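Local coordinates for Two-component system sensor histidine kinase (Bacteroides thetaiotaomicron, PDB 3OTT), which probably senses saccharides outside the cell through this two-propeller and beta-sandwich part, and relays the signal by ATP-dependent histidine phosphorylation to transcription, at residues I551-F556 against G578-D583; N559-M564 against V573-G578; K597-L602 against V611-A616. All coordinates share one frame; numbering follows the deposited sequence.

Contact 1 of 3, residues I551-F556 against G578-D583; sequences ISFGSF and GLWIID
One face of the Trp580 indole is taken up by Phe553, whose CD1 stands above the middle of the ring system, 3.7 Å from Trp580 CD2. The two rings are inclined at 36°, neither stacked nor edge-to-face, and their overlap lies on the five-membered ring of the indole. The phenylalanine's first torsion puts its ring there, with CG lodged between the backbone N and the carbonyl carbon (chi1 55°). Phe553 CB covers the neighbouring six-membered ring in a CH-pi contact, 4.3 Å from its centroid. The same phenylalanine ring also meets Ile582 obliquely, CE2 lying 4.3 Å from Ile582 CD1. Gly554 CA comes obliquely within 3.2 Å of Trp580 CH2, so close that a CB would collide with the indole; its positive phi suits glycine as well. Farther along, Ile551 CD1 touches Ile582 CG2 at 4.3 Å. No hydrogen bond crosses the gap. This is the packing of adjacent propeller blades: strand 547-552, last of its blade, faces strand 578-583, third of the next, with Val538 of strand 537-542 and Ala589 of strand 589-591 lining the same apolar seam.

Contact 2 of 3, residues N559-M564 against V573-G578; sequences NEILSM and VSTTNG
Ile561 and Met564 close on Val573 in the first hairpin of a propeller blade, where strands 561-567 and 570-575 run antiparallel through a classic beta bulge. This is the tight side. Val573 CG1 serves both neighbours, 3.7 Å from Ile561 CD1 and 3.7 Å from Met564 CG, and the methionine lies alongside the valine, pointing the same way. Val538 of the preceding blade packs on both Ile561 and Met564. At the bulge one carbonyl takes two donors: Leu562 N reaches Ser574 O at 2.7 Å and Ser563 N reaches the same oxygen at 3.3 Å, after which Ser574 N returns a bond to Ser563 O. On the sheet face opposite Val573, the Ser574 hydroxyl is bonded to Phe599 O of the following blade. Asn559, also buried, crosses Thr575 at about a right angle, its ND2 without a modelled partner.

The solvent side is looser. Thr576 N still bonds to Glu560 O at 3.1 Å, in the carbonyl plane, but the exposed Thr576 side chain merely brushes Glu560, OG1 lying 3.7 Å from CB, and Glu560 also packs on Lys132 of the second subunit. Buried Thr575 steadies the turn beneath. With OG1 between the backbone N and the carbonyl carbon (chi1 69°), it accepts from Asn577 N, an ST turn, and donates to Gly578 O at 2.7 Å. A valine in place of Thr575 would probably lose both bonds, leaving Asn577 N without that acceptor and the type I turn less firmly held. Thr575 N reaches Gly578 O from the opposite face of the carbonyl plane to OG1.

Contact 3 of 3, residues K597-L602 against V611-A616; sequences KRFTSL and VYLGGA
Phe599 lays its ring over Leu613, and almost every atom of the side chain has a definite neighbour. Its CB rests 3.5 Å from Gly614 O. CG, set anti to the carbonyl carbon (chi1 -60°), brings one ring face over Leu613 CB, which sits 3.8 Å from the ring centroid and only 16° off the normal, a CH-pi contact displaced toward the rim. Beyond CG the two sides of the ring part company. CD1 comes within 3.5 Å of Leu613 O, and CE1 continues past that same carbonyl. CD2 meets the leucine's methyl instead, 3.7 Å from Leu613 CD2, and CE2 follows it along that branch. Gly614 O lies at the ring edge, in plane, while the carbonyl carbon of Lys597 is over the opposite face.

The backbones form a beta hairpin of strands 601-605 and 610-615, with Thr600 and Ser601 both facing Gly614 in a classic bulge. Thr600 N donates to Gly614 O at 2.8 Å, nearly along the C=O axis; Ser601 N adds a weak bond to that oxygen. Gly614 N donates to Ser601 O at 2.8 Å, from well above that carbonyl's plane. The pairing leaves no space for a side chain at Gly614, where a CB would run into Ser601 CB. The sheet is the blade at which the second propeller closes: strand 310-313, from far earlier in the chain, supplies one edge strand, at the far side of the sheet from 601-605, and Phe311 within it forms a cation-pi pair with Lys597. The Thr600 hydroxyl is bonded to Phe326 O and Gln325 NE2, toward the next blade round the ring. Past the bulge, Leu602 CD2 touches Leu613 CD2 at 3.6 Å.

How the contacts relate
The three contacts follow one stretch of the second propeller across successive blades. Contacts 2 and 3 are buried hairpins within their own sheets, each with a bulge where two backbone N-H groups turn to one carbonyl, the second only weakly bound in contact 3, whereas contact 1 bridges two sheets, is only partly buried and relies on rings and apolar tips. Contacts 1 and 2 share Gly578, and the 578-583 side of contact 1 lies in the blade that holds contact 2, with Trp580 O probably receiving Val573 N and Ile582 CD1 packing on Val573 CG2. Contact 3 lies in the following blade, about 10 Å from contact 2 between centres; there Leu562 CD1 packs on Phe599 O.

Contact 1 of 3, residues I551-F556 against G578-D583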
loop_
_atom_site.group_PDB
_atom_site.type_symbol
_atom_site.label_atom_id
_atom_site.label_comp_id
_atom_site.label_asym_id
_atom_site.label_seq_id
_atom_site.Cartn_x
_atom_site.Cartn_y
_atom_site.Cartn_z
ATOM N N ILE B 551 -43.277 -7.583 11.095
ATOM C CA ILE B 551 -42.784 -7.182 12.418
ATOM C C ILE B 551 -41.993 -5.906 12.292
ATOM O O ILE B 551 -41.533 -5.550 11.217
ATOM C CB ILE B 551 -41.820 -8.224 13.053
ATOM C CG1 ILE B 551 -40.753 -8.634 12.044
ATOM C CG2 ILE B 551 -42.585 -9.427 13.620
ATOM C CD1 ILE B 551 -39.455 -8.955 12.659
ATOM N N SER B 552 -41.818 -5.213 13.401
ATOM C CA SER B 552 -40.919 -4.075 13.414
ATOM C C SER B 552 -39.916 -4.375 14.481
ATOM O O SER B 552 -40.206 -5.062 15.443
ATOM C CB SER B 552 -41.660 -2.766 13.702
ATOM O OG SER B 552 -42.069 -2.743 15.046
ATOM N N PHE B 553 -38.710 -3.892 14.307
ATOM C CA PHE B 553 -37.707 -4.267 15.247
ATOM C C PHE B 553 -36.867 -3.073 15.589
ATOM O O PHE B 553 -36.556 -2.243 14.733
ATOM C CB PHE B 553 -36.850 -5.429 14.716
ATOM C CG PHE B 553 -36.233 -5.164 13.388
ATOM C CD1 PHE B 553 -35.143 -4.290 13.268
ATOM C CD2 PHE B 553 -36.733 -5.768 12.254
ATOM C CE1 PHE B 553 -34.570 -4.015 12.042
ATOM C CE2 PHE B 553 -36.152 -5.504 11.018
ATOM C CZ PHE B 553 -35.066 -4.620 10.915
ATOM N N GLY B 554 -36.546 -2.990 16.870
ATOM C CA GLY B 554 -35.567 -2.043 17.383
ATOM C C GLY B 554 -36.064 -0.632 17.546
ATOM O O GLY B 554 -37.226 -0.385 17.889
ATOM N N SER B 555 -35.125 0.279 17.337
ATOM C CA SER B 555 -35.393 1.672 17.029
ATOM C C SER B 555 -34.176 2.152 16.199
ATOM O O SER B 555 -33.150 1.449 16.148
ATOM C CB SER B 555 -35.579 2.469 18.315
ATOM O OG SER B 555 -36.766 2.056 18.964
ATOM N N PHE B 556 -34.278 3.287 15.505
ATOM C CA PHE B 556 -35.514 4.052 15.359
ATOM C C PHE B 556 -36.523 3.344 14.405
ATOM O O PHE B 556 -36.239 2.261 13.841
ATOM C CB PHE B 556 -35.171 5.484 14.884
ATOM C CG PHE B 556 -34.261 6.265 15.845
ATOM C CD1 PHE B 556 -34.717 6.645 17.129
ATOM C CD2 PHE B 556 -32.961 6.645 15.450
ATOM C CE1 PHE B 556 -33.889 7.379 18.027
ATOM C CE2 PHE B 556 -32.116 7.383 16.331
ATOM C CZ PHE B 556 -32.587 7.752 17.629
ATOM N N GLY B 578 -27.115 -1.285 13.125
ATOM C CA GLY B 578 -26.545 -2.557 13.535
ATOM C C GLY B 578 -27.108 -3.788 12.834
ATOM O O GLY B 578 -27.795 -3.704 11.803
ATOM N N LEU B 579 -26.807 -4.925 13.428
ATOM C CA LEU B 579 -27.097 -6.210 12.880
ATOM C C LEU B 579 -28.240 -6.881 13.652
ATOM O O LEU B 579 -28.181 -7.034 14.860
ATOM C CB LEU B 579 -25.829 -7.069 12.968
ATOM C CG LEU B 579 -25.464 -8.023 11.832
ATOM C CD1 LEU B 579 -24.656 -9.248 12.417
ATOM C CD2 LEU B 579 -26.616 -8.523 11.056
ATOM N N TRP B 580 -29.290 -7.262 12.939
ATOM C CA TRP B 580 -30.374 -8.065 13.529
ATOM C C TRP B 580 -30.452 -9.448 12.898
ATOM O O TRP B 580 -30.315 -9.587 11.695
ATOM C CB TRP B 580 -31.728 -7.351 13.360
ATOM C CG TRP B 580 -31.737 -6.033 14.057
ATOM C CD1 TRP B 580 -31.048 -4.900 13.695
ATOM C CD2 TRP B 580 -32.405 -5.723 15.279
ATOM N NE1 TRP B 580 -31.254 -3.912 14.616
ATOM C CE2 TRP B 580 -32.096 -4.384 15.593
ATOM C CE3 TRP B 580 -33.240 -6.450 16.136
ATOM C CZ2 TRP B 580 -32.608 -3.747 16.712
ATOM C CZ3 TRP B 580 -33.750 -5.836 17.250
ATOM C CH2 TRP B 580 -33.435 -4.485 17.532
ATOM N N ILE B 581 -30.694 -10.443 13.729
ATOM C CA ILE B 581 -30.931 -11.803 13.325
ATOM C C ILE B 581 -32.388 -12.192 13.678
ATOM O O ILE B 581 -32.811 -12.059 14.828
ATOM C CB ILE B 581 -29.980 -12.724 14.099
ATOM C CG1 ILE B 581 -28.522 -12.337 13.805
ATOM C CG2 ILE B 581 -30.309 -14.244 13.825
ATOM C CD1 ILE B 581 -27.460 -13.357 14.402
ATOM N N ILE B 582 -33.120 -12.717 12.696
ATOM C CA ILE B 582 -34.559 -12.947 12.833
ATOM C C ILE B 582 -34.850 -14.386 12.498
ATOM O O ILE B 582 -34.459 -14.872 11.431
ATOM C CB ILE B 582 -35.361 -12.068 11.835
ATOM C CG1 ILE B 582 -35.056 -10.579 12.049
ATOM C CG2 ILE B 582 -36.857 -12.338 11.888
ATOM C CD1 ILE B 582 -35.509 -9.724 10.828
ATOM N N ASP B 583 -35.583 -15.055 13.372
ATOM C CA ASP B 583 -35.838 -16.469 13.163
ATOM C C ASP B 583 -36.872 -16.615 12.069
ATOM O O ASP B 583 -37.886 -15.950 12.102
ATOM C CB ASP B 583 -36.335 -17.133 14.448
ATOM C CG ASP B 583 -36.794 -18.584 14.211
ATOM O OD1 ASP B 583 -37.902 -18.819 13.669
ATOM O OD2 ASP B 583 -36.016 -19.495 14.547
#

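Contact 2 of 3, residues N559-M564 against V573-G578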
loop_
_atom_site.group_PDB
_atom_site.type_symbol
_atom_site.label_atom_id
_atom_site.label_comp_id
_atom_site.label_asym_id
_atom_site.label_seq_id
_atom_site.Cartn_x
_atom_site.Cartn_y
_atom_site.Cartn_z
ATOM N N ASN B 559 -35.127 3.529 10.241
ATOM C CA ASN B 559 -33.841 2.848 10.438
ATOM C C ASN B 559 -33.577 1.940 9.238
ATOM O O ASN B 559 -34.178 0.889 9.109
ATOM C CB ASN B 559 -33.875 2.030 11.736
ATOM C CG ASN B 559 -32.726 1.036 11.837
ATOM O OD1 ASN B 559 -31.600 1.351 11.450
ATOM N ND2 ASN B 559 -33.003 -0.172 12.354
ATOM N N GLU B 560 -32.672 2.355 8.371
ATOM C CA GLU B 560 -32.537 1.795 7.049
ATOM C C GLU B 560 -31.910 0.408 6.984
ATOM O O GLU B 560 -30.913 0.123 7.609
ATOM C CB GLU B 560 -31.697 2.715 6.187
ATOM C CG GLU B 560 -32.033 4.226 6.257
ATOM C CD GLU B 560 -31.024 5.070 5.454
ATOM O OE1 GLU B 560 -30.211 4.464 4.690
ATOM O OE2 GLU B 560 -31.050 6.326 5.585
ATOM N N ILE B 561 -32.490 -0.438 6.168
ATOM C CA ILE B 561 -31.932 -1.771 5.919
ATOM C C ILE B 561 -30.920 -1.706 4.774
ATOM O O ILE B 561 -31.251 -1.212 3.689
ATOM C CB ILE B 561 -33.046 -2.784 5.583
ATOM C CG1 ILE B 561 -33.953 -2.993 6.818
ATOM C CG2 ILE B 561 -32.453 -4.057 5.130
ATOM C CD1 ILE B 561 -34.904 -4.142 6.695
ATOM N N LEU B 562 -29.703 -2.184 5.031
ATOM C CA LEU B 562 -28.613 -2.098 4.044
ATOM C C LEU B 562 -28.456 -3.411 3.224
ATOM O O LEU B 562 -28.201 -3.364 2.024
ATOM C CB LEU B 562 -27.280 -1.657 4.690
ATOM C CG LEU B 562 -27.042 -0.328 5.469
ATOM C CD1 LEU B 562 -25.535 -0.190 5.963
ATOM C CD2 LEU B 562 -27.493 0.979 4.727
ATOM N N SER B 563 -28.642 -4.556 3.885
ATOM C CA SER B 563 -28.491 -5.851 3.306
ATOM C C SER B 563 -29.256 -6.876 4.142
ATOM O O SER B 563 -29.397 -6.714 5.364
ATOM C CB SER B 563 -27.011 -6.251 3.257
ATOM O OG SER B 563 -26.846 -7.394 2.400
ATOM N N MET B 564 -29.750 -7.930 3.501
ATOM C CA MET B 564 -30.445 -9.034 4.230
ATOM C C MET B 564 -30.004 -10.345 3.620
ATOM O O MET B 564 -29.960 -10.454 2.391
ATOM C CB MET B 564 -31.955 -8.967 4.020
ATOM C CG MET B 564 -32.666 -7.841 4.748
ATOM S SD MET B 564 -34.420 -7.721 4.343
ATOM C CE MET B 564 -35.064 -9.229 4.950
ATOM N N VAL B 573 -29.923 -9.320 8.983
ATOM C CA VAL B 573 -30.350 -8.024 8.470
ATOM C C VAL B 573 -29.397 -6.957 8.968
ATOM O O VAL B 573 -29.327 -6.670 10.172
ATOM C CB VAL B 573 -31.804 -7.699 8.907
ATOM C CG1 VAL B 573 -32.331 -6.424 8.177
ATOM C CG2 VAL B 573 -32.705 -8.830 8.576
ATOM N N SER B 574 -28.644 -6.393 8.038
ATOM C CA SER B 574 -27.691 -5.343 8.329
ATOM C C SER B 574 -28.369 -3.996 8.099
ATOM O O SER B 574 -29.020 -3.804 7.074
ATOM C CB SER B 574 -26.509 -5.486 7.401
ATOM O OG SER B 574 -25.610 -4.452 7.675
ATOM N N THR B 575 -28.282 -3.106 9.081
ATOM C CA THR B 575 -28.932 -1.821 9.014
ATOM C C THR B 575 -27.914 -0.766 9.449
ATOM O O THR B 575 -26.851 -1.084 9.987
ATOM C CB THR B 575 -30.069 -1.653 10.057
ATOM O OG1 THR B 575 -29.489 -1.596 11.379
ATOM C CG2 THR B 575 -31.106 -2.760 9.999
ATOM N N THR B 576 -28.315 0.486 9.278
ATOM C CA THR B 576 -27.601 1.652 9.747
ATOM C C THR B 576 -27.312 1.622 11.245
ATOM O O THR B 576 -26.320 2.188 11.703
ATOM C CB THR B 576 -28.474 2.889 9.480
ATOM O OG1 THR B 576 -28.529 3.096 8.067
ATOM C CG2 THR B 576 -27.882 4.143 10.172
ATOM N N ASN B 577 -28.200 0.993 12.012
ATOM C CA ASN B 577 -28.030 0.962 13.454
ATOM C C ASN B 577 -27.507 -0.385 14.016
ATOM O O ASN B 577 -27.465 -0.602 15.224
ATOM C CB ASN B 577 -29.312 1.475 14.149
ATOM C CG ASN B 577 -29.343 3.037 14.271
ATOM O OD1 ASN B 577 -29.195 3.774 13.279
ATOM N ND2 ASN B 577 -29.508 3.530 15.509
ATOM N N GLY B 578 -27.115 -1.285 13.125
ATOM C CA GLY B 578 -26.545 -2.557 13.535
ATOM C C GLY B 578 -27.108 -3.788 12.834
ATOM O O GLY B 578 -27.795 -3.704 11.803
#

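Contact 3 of 3, residues K597-L602 against V611-A616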
loop_
_atom_site.group_PDB
_atom_site.type_symbol
_atom_site.label_atom_id
_atom_site.label_comp_id
_atom_site.label_asym_id
_atom_site.label_seq_id
_atom_site.Cartn_x
_atom_site.Cartn_y
_atom_site.Cartn_z
ATOM N N LYS B 597 -18.933 -1.171 13.108
ATOM C CA LYS B 597 -18.916 -1.195 11.636
ATOM C C LYS B 597 -20.289 -1.514 11.070
ATOM O O LYS B 597 -21.069 -2.255 11.700
ATOM C CB LYS B 597 -17.921 -2.220 11.097
ATOM C CG LYS B 597 -16.505 -1.936 11.495
ATOM C CD LYS B 597 -15.811 -0.991 10.531
ATOM C CE LYS B 597 -14.298 -1.158 10.678
ATOM N NZ LYS B 597 -13.987 -2.578 11.024
ATOM N N ARG B 598 -20.586 -0.952 9.901
ATOM C CA ARG B 598 -21.882 -1.132 9.273
ATOM C C ARG B 598 -21.687 -1.799 7.896
ATOM O O ARG B 598 -20.780 -1.457 7.120
ATOM C CB ARG B 598 -22.623 0.188 9.194
ATOM C CG ARG B 598 -22.838 0.875 10.614
ATOM C CD ARG B 598 -23.730 0.032 11.529
ATOM N NE ARG B 598 -24.014 0.693 12.801
ATOM C CZ ARG B 598 -23.720 0.184 13.995
ATOM N NH1 ARG B 598 -23.113 -0.986 14.117
ATOM N NH2 ARG B 598 -24.033 0.854 15.077
ATOM N N PHE B 599 -22.488 -2.796 7.625
ATOM C CA PHE B 599 -22.165 -3.692 6.564
ATOM C C PHE B 599 -23.150 -3.512 5.483
ATOM O O PHE B 599 -24.317 -3.556 5.748
ATOM C CB PHE B 599 -22.119 -5.124 7.094
ATOM C CG PHE B 599 -21.076 -5.314 8.200
ATOM C CD1 PHE B 599 -19.701 -5.158 7.921
ATOM C CD2 PHE B 599 -21.464 -5.588 9.484
ATOM C CE1 PHE B 599 -18.743 -5.317 8.908
ATOM C CE2 PHE B 599 -20.507 -5.739 10.506
ATOM C CZ PHE B 599 -19.161 -5.599 10.225
ATOM N N THR B 600 -22.673 -3.278 4.262
ATOM C CA THR B 600 -23.568 -2.988 3.150
ATOM C C THR B 600 -23.689 -4.221 2.241
ATOM O O THR B 600 -24.319 -4.173 1.189
ATOM C CB THR B 600 -23.032 -1.837 2.340
ATOM O OG1 THR B 600 -21.655 -2.112 2.156
ATOM C CG2 THR B 600 -23.197 -0.494 3.084
ATOM N N SER B 601 -23.157 -5.344 2.705
ATOM C CA SER B 601 -23.164 -6.575 1.925
ATOM C C SER B 601 -23.134 -7.799 2.843
ATOM O O SER B 601 -22.446 -7.774 3.854
ATOM C CB SER B 601 -21.858 -6.591 1.089
ATOM O OG SER B 601 -22.145 -7.449 0.026
ATOM N N LEU B 602 -23.832 -8.863 2.503
ATOM C CA LEU B 602 -23.775 -10.104 3.333
ATOM C C LEU B 602 -23.708 -11.412 2.468
ATOM O O LEU B 602 -24.338 -11.478 1.412
ATOM C CB LEU B 602 -24.965 -10.203 4.320
ATOM C CG LEU B 602 -25.223 -9.157 5.428
ATOM C CD1 LEU B 602 -26.687 -9.188 5.926
ATOM C CD2 LEU B 602 -24.260 -9.254 6.659
ATOM N N VAL B 611 -20.207 -16.533 7.695
ATOM C CA VAL B 611 -20.862 -15.368 7.077
ATOM C C VAL B 611 -19.845 -14.245 6.822
ATOM O O VAL B 611 -19.081 -13.879 7.700
ATOM C CB VAL B 611 -22.023 -14.838 7.958
ATOM C CG1 VAL B 611 -22.713 -13.600 7.299
ATOM C CG2 VAL B 611 -23.039 -15.934 8.203
ATOM N N TYR B 612 -19.840 -13.731 5.596
ATOM C CA TYR B 612 -19.004 -12.589 5.187
ATOM C C TYR B 612 -19.832 -11.324 5.258
ATOM O O TYR B 612 -20.968 -11.286 4.736
ATOM C CB TYR B 612 -18.469 -12.787 3.765
ATOM C CG TYR B 612 -17.548 -13.998 3.711
ATOM C CD1 TYR B 612 -16.185 -13.894 4.010
ATOM C CD2 TYR B 612 -18.039 -15.243 3.402
ATOM C CE1 TYR B 612 -15.359 -15.000 3.995
ATOM C CE2 TYR B 612 -17.179 -16.387 3.366
ATOM C CZ TYR B 612 -15.870 -16.250 3.683
ATOM O OH TYR B 612 -15.070 -17.364 3.654
ATOM N N LEU B 613 -19.261 -10.290 5.875
ATOM C CA LEU B 613 -20.005 -9.064 6.077
ATOM C C LEU B 613 -19.214 -7.929 5.406
ATOM O O LEU B 613 -18.144 -7.538 5.871
ATOM C CB LEU B 613 -20.228 -8.822 7.556
ATOM C CG LEU B 613 -20.968 -9.920 8.341
ATOM C CD1 LEU B 613 -20.027 -10.956 9.022
ATOM C CD2 LEU B 613 -21.887 -9.277 9.392
ATOM N N GLY B 614 -19.697 -7.456 4.275
ATOM C CA GLY B 614 -18.848 -6.593 3.454
ATOM C C GLY B 614 -19.152 -5.177 3.797
ATOM O O GLY B 614 -20.295 -4.826 4.093
ATOM N N GLY B 615 -18.116 -4.367 3.844
ATOM C CA GLY B 615 -18.248 -3.009 4.323
ATOM C C GLY B 615 -17.189 -2.145 3.711
ATOM O O GLY B 615 -16.862 -2.321 2.552
ATOM N N ALA B 616 -16.674 -1.184 4.490
ATOM C CA ALA B 616 -15.756 -0.182 3.986
ATOM C C ALA B 616 -14.333 -0.727 3.993
ATOM O O ALA B 616 -13.794 -1.046 5.049
ATOM C CB ALA B 616 -15.851 1.086 4.848
#